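PDB 7MIQ: glutathione S-transferase from Vibrio parahaemolyticus, which probably catalyses the conjugation of glutathione to electrophilic compounds, as a dimeric glutathione transferase of the Gtt2 class. Local coordinates for residues 1-9 against 26-34; 46-57 against 62-73. One frame throughout, in Å; residues are numbered along the deposited sequence.

Interaction 1: 1-9 against 26-34; sequences MKLYETAMT and VERVALNVR
Leu3 and Glu5 exchange backbone hydrogen bonds with Glu27, Val29 and Leu31 as strands 2-5 and 27-30 run parallel, their axes 30° apart: Leu3 N donates to Glu27 O (2.8 Å), Val29 N to Leu3 O, Glu5 N to Val29 O and Leu31 N to Glu5 O (2.9 Å). Beyond this run, one water joins Met1 O to Glu27 N and another joins Ala7 N to Leu31 O. On the face carrying Leu3 and Glu5, the chain of Arg28 bends at its second torsion (chi2 -62°) and brings the guanidinium beside Leu3, whose CD2 lies over one face, 3.9 Å from Arg28 NH1. The Glu5 carboxylate approaches the guanidinium at its edge, with OE1 3.1 Å from Arg28 NH1 in a salt bridge. NH1 bonds both carboxylate oxygens weakly, and the two planes stand 66° apart, so this is not a flat, two-nitrogen pairing. The opposite face is apolar at Tyr4: its ring lies alongside Val29, CD2 3.6 Å from Val29 CB, while Leu31 CD2 meets the ring edge 4.0 Å from Tyr4 CD2. The Tyr4 hydroxyl is hydrogen-bonded to Glu56 OE1. The pair forms the two strands of a beta-alpha-beta unit of the thioredoxin-like domain; the connecting helix 10-22 packs on Leu3, Glu5 and Arg28, with Ser16 OG taking a further bond from Arg28 NH1, and strand 54-56 occupies the other edge of strand 2-5.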
loop_
_atom_site.group_PDB
_atom_site.type_symbol
_atom_site.label_atom_id
_atom_site.label_comp_id
_atom_site.label_asym_id
_atom_site.label_seq_id
_atom_site.Cartn_x
_atom_site.Cartn_y
_atom_site.Cartn_z
ATOM N N MET A 1 -25.834 -1.390 -1.136
ATOM C CA MET A 1 -24.750 -0.753 -1.868
ATOM C C MET A 1 -24.573 -1.384 -3.246
ATOM O O MET A 1 -25.195 -2.398 -3.552
ATOM C CB MET A 1 -23.449 -0.834 -1.068
ATOM C CG MET A 1 -23.260 -2.119 -0.300
ATOM S SD MET A 1 -21.982 -1.968 0.966
ATOM C CE MET A 1 -22.350 -3.405 1.963
ATOM N N LYS A 2 -23.733 -0.765 -4.074
ATOM C CA LYS A 2 -23.447 -1.245 -5.418
ATOM C C LYS A 2 -21.941 -1.317 -5.626
ATOM O O LYS A 2 -21.189 -0.474 -5.128
ATOM C CB LYS A 2 -24.061 -0.336 -6.492
ATOM C CG LYS A 2 -25.576 -0.242 -6.448
ATOM C CD LYS A 2 -26.079 0.750 -7.486
ATOM C CE LYS A 2 -27.585 0.931 -7.396
ATOM N NZ LYS A 2 -28.066 1.990 -8.327
ATOM N N LEU A 3 -21.513 -2.324 -6.383
ATOM C CA LEU A 3 -20.107 -2.522 -6.725
ATOM C C LEU A 3 -19.955 -2.428 -8.239
ATOM O O LEU A 3 -20.460 -3.286 -8.973
ATOM C CB LEU A 3 -19.606 -3.869 -6.206
ATOM C CG LEU A 3 -18.152 -4.235 -6.507
ATOM C CD1 LEU A 3 -17.202 -3.214 -5.893
ATOM C CD2 LEU A 3 -17.846 -5.642 -6.001
ATOM N N TYR A 4 -19.261 -1.389 -8.700
ATOM C CA TYR A 4 -18.997 -1.186 -10.120
ATOM C C TYR A 4 -17.708 -1.901 -10.509
ATOM O O TYR A 4 -16.666 -1.704 -9.876
ATOM C CB TYR A 4 -18.887 0.305 -10.443
ATOM C CG TYR A 4 -20.161 1.085 -10.198
ATOM C CD1 TYR A 4 -20.451 1.606 -8.943
ATOM C CD2 TYR A 4 -21.073 1.303 -11.226
ATOM C CE1 TYR A 4 -21.618 2.319 -8.719
ATOM C CE2 TYR A 4 -22.240 2.015 -11.011
ATOM C CZ TYR A 4 -22.505 2.520 -9.756
ATOM O OH TYR A 4 -23.666 3.230 -9.539
ATOM N N GLU A 5 -17.777 -2.711 -11.561
ATOM C CA GLU A 5 -16.662 -3.579 -11.908
ATOM C C GLU A 5 -16.715 -3.881 -13.395
ATOM O O GLU A 5 -17.754 -3.717 -14.042
ATOM C CB GLU A 5 -16.709 -4.882 -11.100
ATOM C CG GLU A 5 -17.984 -5.688 -11.348
ATOM C CD GLU A 5 -18.043 -6.978 -10.556
ATOM O OE1 GLU A 5 -17.130 -7.231 -9.743
ATOM O OE2 GLU A 5 -19.009 -7.744 -10.755
ATOM N N THR A 6 -15.577 -4.317 -13.932
ATOM C CA THR A 6 -15.537 -4.931 -15.251
ATOM C C THR A 6 -15.498 -6.450 -15.098
ATOM O O THR A 6 -15.275 -6.986 -14.010
ATOM C CB THR A 6 -14.348 -4.419 -16.076
ATOM O OG1 THR A 6 -13.122 -4.666 -15.382
ATOM C CG2 THR A 6 -14.483 -2.924 -16.336
ATOM N N ALA A 7 -15.720 -7.143 -16.218
ATOM C CA ALA A 7 -16.125 -8.545 -16.159
ATOM C C ALA A 7 -15.024 -9.445 -15.612
ATOM O O ALA A 7 -15.302 -10.363 -14.830
ATOM C CB ALA A 7 -16.559 -9.021 -17.545
ATOM N N MET A 8 -13.772 -9.217 -16.017
ATOM C CA MET A 8 -12.702 -10.168 -15.704
ATOM C C MET A 8 -11.394 -9.379 -15.604
ATOM O O MET A 8 -10.619 -9.291 -16.560
ATOM C CB MET A 8 -12.618 -11.273 -16.755
ATOM C CG MET A 8 -11.555 -12.337 -16.504
ATOM S SD MET A 8 -11.816 -13.285 -14.994
ATOM C CE MET A 8 -13.274 -14.229 -15.413
ATOM N N THR A 9 -11.163 -8.781 -14.436
ATOM C CA THR A 9 -9.941 -8.033 -14.219
ATOM C C THR A 9 -9.464 -8.293 -12.795
ATOM O O THR A 9 -10.286 -8.463 -11.881
ATOM C CB THR A 9 -10.131 -6.526 -14.465
ATOM O OG1 THR A 9 -8.854 -5.881 -14.529
ATOM C CG2 THR A 9 -10.952 -5.889 -13.373
ATOM N N VAL A 26 -23.468 -8.080 -2.666
ATOM C CA VAL A 26 -23.588 -6.687 -3.092
ATOM C C VAL A 26 -24.012 -6.661 -4.555
ATOM O O VAL A 26 -23.491 -7.428 -5.370
ATOM C CB VAL A 26 -22.261 -5.918 -2.904
ATOM C CG1 VAL A 26 -22.374 -4.505 -3.457
ATOM C CG2 VAL A 26 -21.857 -5.886 -1.438
ATOM N N GLU A 27 -24.951 -5.771 -4.890
ATOM C CA GLU A 27 -25.393 -5.648 -6.272
ATOM C C GLU A 27 -24.235 -5.186 -7.147
ATOM O O GLU A 27 -23.525 -4.235 -6.807
ATOM C CB GLU A 27 -26.557 -4.665 -6.384
ATOM C CG GLU A 27 -26.967 -4.385 -7.826
ATOM C CD GLU A 27 -28.089 -3.370 -7.943
ATOM O OE1 GLU A 27 -28.884 -3.243 -6.989
ATOM O OE2 GLU A 27 -28.175 -2.697 -8.992
ATOM N N ARG A 28 -24.038 -5.868 -8.264
ATOM C CA ARG A 28 -22.962 -5.552 -9.193
ATOM C C ARG A 28 -23.502 -4.731 -10.353
ATOM O O ARG A 28 -24.614 -4.967 -10.831
ATOM C CB ARG A 28 -22.308 -6.824 -9.729
ATOM C CG ARG A 28 -22.011 -7.867 -8.669
ATOM C CD ARG A 28 -21.022 -7.350 -7.646
ATOM N NE ARG A 28 -20.661 -8.384 -6.684
ATOM C CZ ARG A 28 -19.593 -9.162 -6.789
ATOM N NH1 ARG A 28 -18.745 -9.039 -7.796
ATOM N NH2 ARG A 28 -19.368 -10.084 -5.858
ATOM N N VAL A 29 -22.708 -3.765 -10.802
ATOM C CA VAL A 29 -23.003 -2.991 -12.001
ATOM C C VAL A 29 -21.833 -3.168 -12.957
ATOM O O VAL A 29 -20.699 -2.800 -12.629
ATOM C CB VAL A 29 -23.229 -1.504 -11.686
ATOM C CG1 VAL A 29 -23.502 -0.732 -12.965
ATOM C CG2 VAL A 29 -24.366 -1.330 -10.683
ATOM N N ALA A 30 -22.103 -3.731 -14.130
ATOM C CA ALA A 30 -21.059 -3.934 -15.124
ATOM C C ALA A 30 -20.734 -2.627 -15.834
ATOM O O ALA A 30 -21.630 -1.849 -16.175
ATOM C CB ALA A 30 -21.484 -4.992 -16.145
ATOM N N LEU A 31 -19.440 -2.389 -16.053
ATOM C CA LEU A 31 -18.949 -1.266 -16.837
ATOM C C LEU A 31 -18.143 -1.782 -18.023
ATOM O O LEU A 31 -17.675 -2.922 -18.030
ATOM C CB LEU A 31 -18.062 -0.332 -16.001
ATOM C CG LEU A 31 -18.626 0.274 -14.717
ATOM C CD1 LEU A 31 -17.619 1.226 -14.103
ATOM C CD2 LEU A 31 -19.923 0.990 -15.007
ATOM N N ASN A 32 -17.975 -0.925 -19.028
ATOM C CA ASN A 32 -17.068 -1.253 -20.126
ATOM C C ASN A 32 -15.615 -1.180 -19.665
ATOM O O ASN A 32 -15.262 -0.410 -18.774
ATOM C CB ASN A 32 -17.246 -0.286 -21.300
ATOM C CG ASN A 32 -18.597 -0.422 -21.991
ATOM O OD1 ASN A 32 -19.235 0.583 -22.325
ATOM N ND2 ASN A 32 -19.036 -1.658 -22.212
ATOM N N VAL A 33 -14.761 -1.964 -20.314
ATOM C CA VAL A 33 -13.323 -1.876 -20.094
ATOM C C VAL A 33 -12.774 -0.697 -20.884
ATOM O O VAL A 33 -13.046 -0.562 -22.082
ATOM C CB VAL A 33 -12.631 -3.182 -20.498
ATOM C CG1 VAL A 33 -11.117 -3.066 -20.304
ATOM C CG2 VAL A 33 -13.199 -4.350 -19.687
ATOM N N ARG A 34 -11.992 0.159 -20.224
ATOM C CA ARG A 34 -11.459 1.360 -20.862
ATOM C C ARG A 34 -9.947 1.312 -21.030
ATOM O O ARG A 34 -9.339 2.348 -21.318
ATOM C CB ARG A 34 -11.848 2.613 -20.072
ATOM C CG ARG A 34 -13.328 2.708 -19.717
ATOM C CD ARG A 34 -14.114 3.527 -20.732
ATOM N NE ARG A 34 -15.522 3.145 -20.783
ATOM C CZ ARG A 34 -16.428 3.719 -21.566
ATOM N NH1 ARG A 34 -16.109 4.720 -22.373
ATOM N NH2 ARG A 34 -17.685 3.285 -21.535
HETATM O O HOH W 1 -26.221 -4.761 -2.752
HETATM O O HOH W 2 -16.542 -5.342 -18.614
#

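Interaction 2: 46-57 against 62-73; sequences KSVNGKVPLLEL and TICESVAICRYL
Leu55 and Ile63 form the hydrogen-bonded pair of an antiparallel hairpin, strands 54-56 and 62-64 having their N-to-C directions 160° apart: Leu55 N donates to Ile63 O (2.9 Å) and Ile63 N to Leu55 O (2.8 Å). Lys46, leading into the 47-50 turn, is tied to the last strand through Thr62, whose OG1 sits between backbone N and carbonyl carbon (chi1 57°) and donates to Lys46 O at 2.7 Å. Further along, the thiol of Cys64 lies against Val48 and Asn49, and SG accepts a hydrogen bond from Asn49 N (3.5 Å). The Asn49 side chain works in two directions. OD1 takes the Lys51 N-H in an Asx turn, and ND2 donates to Glu65 OE2 (2.9 Å), arriving from above the carboxylate plane. This is the beta-beta-alpha half of the thioredoxin-like domain of glutathione transferases, with the family's cis-proline at Pro53. Glu65 is the N-cap residue, its positive phi (75°) marking the sharp change of course from strand to helix. A water links the two places, donating to Pro53 O and accepting from Glu65 N. Helix 66-76 then turns back over the hairpin: Ile69 CD1 touches the Pro53 ring at CG (3.8 Å), and Ile69 CG1 meets Leu55 CB. Leu57 closes the far end from the direction opposite to Tyr72, both its methyls against the ring, CD2 3.5 Å from Tyr72 CE1, while Leu55 CD2 comes 3.9 Å from Tyr72 CD1. The outer side of this helix faces the second subunit, where Arg71 forms a salt bridge with Glu95 of that chain.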
loop_
_atom_site.group_PDB
_atom_site.type_symbol
_atom_site.label_atom_id
_atom_site.label_comp_id
_atom_site.label_asym_id
_atom_site.label_seq_id
_atom_site.Cartn_x
_atom_site.Cartn_y
_atom_site.Cartn_z
ATOM N N LYS A 46 -16.107 10.032 -9.996
ATOM C CA LYS A 46 -16.602 9.338 -8.811
ATOM C C LYS A 46 -15.544 8.440 -8.183
ATOM O O LYS A 46 -15.722 8.005 -7.036
ATOM C CB LYS A 46 -17.843 8.507 -9.165
ATOM C CG LYS A 46 -18.980 9.312 -9.797
ATOM C CD LYS A 46 -20.104 8.411 -10.307
ATOM C CE LYS A 46 -20.830 7.715 -9.165
ATOM N NZ LYS A 46 -21.793 6.687 -9.655
ATOM N N SER A 47 -14.455 8.160 -8.902
ATOM C CA SER A 47 -13.361 7.323 -8.428
ATOM C C SER A 47 -12.111 8.182 -8.270
ATOM O O SER A 47 -11.578 8.697 -9.259
ATOM C CB SER A 47 -13.102 6.171 -9.401
ATOM O OG SER A 47 -12.055 5.329 -8.946
ATOM N N VAL A 48 -11.643 8.327 -7.030
ATOM C CA VAL A 48 -10.489 9.185 -6.766
ATOM C C VAL A 48 -9.284 8.730 -7.577
ATOM O O VAL A 48 -8.528 9.556 -8.102
ATOM C CB VAL A 48 -10.178 9.215 -5.258
ATOM C CG1 VAL A 48 -8.787 9.786 -5.013
ATOM C CG2 VAL A 48 -11.241 10.019 -4.531
ATOM N N ASN A 49 -9.076 7.419 -7.689
ATOM C CA ASN A 49 -7.966 6.904 -8.480
ATOM C C ASN A 49 -8.338 6.692 -9.943
ATOM O O ASN A 49 -7.473 6.312 -10.741
ATOM C CB ASN A 49 -7.425 5.603 -7.860
ATOM C CG ASN A 49 -8.358 4.411 -8.040
ATOM O OD1 ASN A 49 -9.525 4.554 -8.403
ATOM N ND2 ASN A 49 -7.835 3.219 -7.772
ATOM N N GLY A 50 -9.596 6.939 -10.308
ATOM C CA GLY A 50 -10.029 6.846 -11.688
ATOM C C GLY A 50 -10.166 5.443 -12.226
ATOM O O GLY A 50 -10.117 5.252 -13.445
ATOM N N LYS A 51 -10.347 4.449 -11.358
ATOM C CA LYS A 51 -10.341 3.060 -11.785
ATOM C C LYS A 51 -11.459 2.284 -11.101
ATOM O O LYS A 51 -12.035 2.724 -10.103
ATOM C CB LYS A 51 -8.988 2.390 -11.497
ATOM C CG LYS A 51 -7.841 2.909 -12.353
ATOM C CD LYS A 51 -6.530 2.227 -12.003
ATOM C CE LYS A 51 -5.383 2.771 -12.840
ATOM N NZ LYS A 51 -5.210 4.239 -12.664
ATOM N N VAL A 52 -11.765 1.121 -11.671
ATOM C CA VAL A 52 -12.617 0.119 -11.036
ATOM C C VAL A 52 -11.700 -0.811 -10.252
ATOM O O VAL A 52 -10.522 -0.955 -10.612
ATOM C CB VAL A 52 -13.456 -0.655 -12.069
ATOM C CG1 VAL A 52 -14.414 0.275 -12.788
ATOM C CG2 VAL A 52 -12.552 -1.376 -13.062
ATOM N N PRO A 53 -12.182 -1.477 -9.191
ATOM C CA PRO A 53 -13.558 -1.468 -8.678
ATOM C C PRO A 53 -13.932 -0.192 -7.928
ATOM O O PRO A 53 -13.063 0.526 -7.429
ATOM C CB PRO A 53 -13.581 -2.664 -7.726
ATOM C CG PRO A 53 -12.179 -2.756 -7.235
ATOM C CD PRO A 53 -11.315 -2.381 -8.412
ATOM N N LEU A 54 -15.234 0.072 -7.854
ATOM C CA LEU A 54 -15.759 1.245 -7.164
ATOM C C LEU A 54 -16.982 0.818 -6.372
ATOM O O LEU A 54 -17.927 0.267 -6.942
ATOM C CB LEU A 54 -16.117 2.359 -8.154
ATOM C CG LEU A 54 -16.600 3.687 -7.559
ATOM C CD1 LEU A 54 -15.523 4.308 -6.677
ATOM C CD2 LEU A 54 -17.016 4.653 -8.667
ATOM N N LEU A 55 -16.960 1.061 -5.065
ATOM C CA LEU A 55 -18.078 0.735 -4.188
ATOM C C LEU A 55 -18.898 1.991 -3.929
ATOM O O LEU A 55 -18.343 3.040 -3.589
ATOM C CB LEU A 55 -17.587 0.154 -2.863
ATOM C CG LEU A 55 -18.699 -0.236 -1.888
ATOM C CD1 LEU A 55 -19.453 -1.454 -2.411
ATOM C CD2 LEU A 55 -18.128 -0.495 -0.507
ATOM N N GLU A 56 -20.216 1.885 -4.090
ATOM C CA GLU A 56 -21.123 3.005 -3.869
ATOM C C GLU A 56 -22.064 2.647 -2.728
ATOM O O GLU A 56 -22.806 1.663 -2.821
ATOM C CB GLU A 56 -21.907 3.340 -5.140
ATOM C CG GLU A 56 -22.715 4.626 -5.053
ATOM C CD GLU A 56 -23.486 4.917 -6.328
ATOM O OE1 GLU A 56 -24.170 4.003 -6.838
ATOM O OE2 GLU A 56 -23.403 6.059 -6.825
ATOM N N LEU A 57 -22.022 3.430 -1.655
ATOM C CA LEU A 57 -22.852 3.184 -0.487
ATOM C C LEU A 57 -24.282 3.661 -0.734
ATOM O O LEU A 57 -24.569 4.385 -1.691
ATOM C CB LEU A 57 -22.267 3.886 0.739
ATOM C CG LEU A 57 -20.795 3.609 1.034
ATOM C CD1 LEU A 57 -20.378 4.241 2.355
ATOM C CD2 LEU A 57 -20.528 2.110 1.032
ATOM N N THR A 62 -18.757 7.109 -2.443
ATOM C CA THR A 62 -17.996 6.136 -3.218
ATOM C C THR A 62 -16.627 5.883 -2.598
ATOM O O THR A 62 -15.991 6.796 -2.061
ATOM C CB THR A 62 -17.822 6.569 -4.680
ATOM O OG1 THR A 62 -17.190 7.853 -4.742
ATOM C CG2 THR A 62 -19.173 6.621 -5.389
ATOM N N ILE A 63 -16.187 4.629 -2.686
ATOM C CA ILE A 63 -14.896 4.175 -2.183
ATOM C C ILE A 63 -14.201 3.430 -3.314
ATOM O O ILE A 63 -14.776 2.499 -3.886
ATOM C CB ILE A 63 -15.057 3.257 -0.953
ATOM C CG1 ILE A 63 -15.784 3.992 0.178
ATOM C CG2 ILE A 63 -13.701 2.736 -0.482
ATOM C CD1 ILE A 63 -16.278 3.076 1.290
ATOM N N CYS A 64 -12.986 3.853 -3.655
ATOM C CA CYS A 64 -12.156 3.149 -4.625
ATOM C C CYS A 64 -10.963 2.527 -3.902
ATOM O O CYS A 64 -10.820 2.670 -2.684
ATOM C CB CYS A 64 -11.720 4.088 -5.755
ATOM S SG CYS A 64 -10.521 5.363 -5.295
ATOM N N GLU A 65 -10.109 1.838 -4.675
ATOM C CA GLU A 65 -9.002 0.999 -4.196
ATOM C C GLU A 65 -9.529 -0.318 -3.639
ATOM O O GLU A 65 -10.331 -0.320 -2.700
ATOM C CB GLU A 65 -8.145 1.709 -3.137
ATOM C CG GLU A 65 -7.280 2.830 -3.675
ATOM C CD GLU A 65 -6.218 2.337 -4.641
ATOM O OE1 GLU A 65 -5.693 1.221 -4.439
ATOM O OE2 GLU A 65 -5.910 3.067 -5.606
ATOM N N SER A 66 -9.070 -1.442 -4.202
ATOM C CA SER A 66 -9.638 -2.740 -3.846
ATOM C C SER A 66 -9.524 -3.024 -2.351
ATOM O O SER A 66 -10.470 -3.532 -1.737
ATOM C CB SER A 66 -8.960 -3.848 -4.654
ATOM O OG SER A 66 -7.563 -3.857 -4.430
ATOM N N VAL A 67 -8.377 -2.706 -1.743
ATOM C CA VAL A 67 -8.195 -3.004 -0.323
ATOM C C VAL A 67 -9.093 -2.125 0.542
ATOM O O VAL A 67 -9.613 -2.573 1.572
ATOM C CB VAL A 67 -6.713 -2.864 0.071
ATOM C CG1 VAL A 67 -6.530 -3.155 1.561
ATOM C CG2 VAL A 67 -5.860 -3.809 -0.757
ATOM N N ALA A 68 -9.294 -0.866 0.145
ATOM C CA ALA A 68 -10.182 0.010 0.906
ATOM C C ALA A 68 -11.628 -0.462 0.823
ATOM O O ALA A 68 -12.377 -0.378 1.807
ATOM C CB ALA A 68 -10.052 1.448 0.402
ATOM N N ILE A 69 -12.041 -0.952 -0.349
ATOM C CA ILE A 69 -13.373 -1.536 -0.489
ATOM C C ILE A 69 -13.513 -2.756 0.412
ATOM O O ILE A 69 -14.526 -2.925 1.101
ATOM C CB ILE A 69 -13.650 -1.880 -1.965
ATOM C CG1 ILE A 69 -13.737 -0.600 -2.803
ATOM C CG2 ILE A 69 -14.923 -2.709 -2.099
ATOM C CD1 ILE A 69 -13.746 -0.847 -4.311
ATOM N N CYS A 70 -12.490 -3.617 0.434
ATOM C CA CYS A 70 -12.537 -4.801 1.290
ATOM C C CYS A 70 -12.605 -4.423 2.764
ATOM O O CYS A 70 -13.303 -5.080 3.547
ATOM C CB CYS A 70 -11.323 -5.693 1.029
ATOM S SG CYS A 70 -11.305 -6.484 -0.602
ATOM N N ARG A 71 -11.876 -3.378 3.171
ATOM C CA ARG A 71 -11.918 -2.971 4.572
ATOM C C ARG A 71 -13.321 -2.530 4.974
ATOM O O ARG A 71 -13.798 -2.871 6.064
ATOM C CB ARG A 71 -10.902 -1.859 4.841
ATOM C CG ARG A 71 -10.819 -1.474 6.320
ATOM C CD ARG A 71 -9.725 -0.451 6.627
ATOM N NE ARG A 71 -8.395 -0.919 6.252
ATOM C CZ ARG A 71 -7.692 -1.818 6.929
ATOM N NH1 ARG A 71 -8.174 -2.399 8.016
ATOM N NH2 ARG A 71 -6.477 -2.147 6.500
ATOM N N TYR A 72 -14.005 -1.782 4.105
ATOM C CA TYR A 72 -15.377 -1.384 4.408
ATOM C C TYR A 72 -16.300 -2.597 4.453
ATOM O O TYR A 72 -17.113 -2.740 5.377
ATOM C CB TYR A 72 -15.883 -0.368 3.379
ATOM C CG TYR A 72 -17.230 0.215 3.752
ATOM C CD1 TYR A 72 -18.416 -0.428 3.398
ATOM C CD2 TYR A 72 -17.317 1.395 4.478
ATOM C CE1 TYR A 72 -19.651 0.096 3.754
ATOM C CE2 TYR A 72 -18.545 1.928 4.832
ATOM C CZ TYR A 72 -19.706 1.274 4.470
ATOM O OH TYR A 72 -20.925 1.800 4.828
ATOM N N LEU A 73 -16.192 -3.481 3.456
ATOM C CA LEU A 73 -17.056 -4.657 3.404
ATOM C C LEU A 73 -16.828 -5.581 4.589
ATOM O O LEU A 73 -17.765 -6.254 5.034
ATOM C CB LEU A 73 -16.827 -5.420 2.101
ATOM C CG LEU A 73 -17.205 -4.697 0.808
ATOM C CD1 LEU A 73 -16.705 -5.485 -0.405
ATOM C CD2 LEU A 73 -18.704 -4.474 0.737
HETATM O O HOH W 3 -10.394 1.135 -7.550
#

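Interactions 1 and 2 are the two halves of one four-stranded sheet, their centres about 11 Å apart, and follow one another along the chain. They join where the central strands 2-5 and 54-56 run antiparallel: Lys2 O lies 2.8 Å from Glu56 N, and Tyr4 N 2.8 Å from Leu54 O, both probable hydrogen bonds. Helices 10-22 and 66-76 meet through Phe18 and Cys70. In relatives glutathione lies beside the cis-proline loop and the start of the following helix, where a Glu-Ser pair holds its glutamyl end; the same place here would be in interaction 2, near Pro53, Glu65 and Ser66.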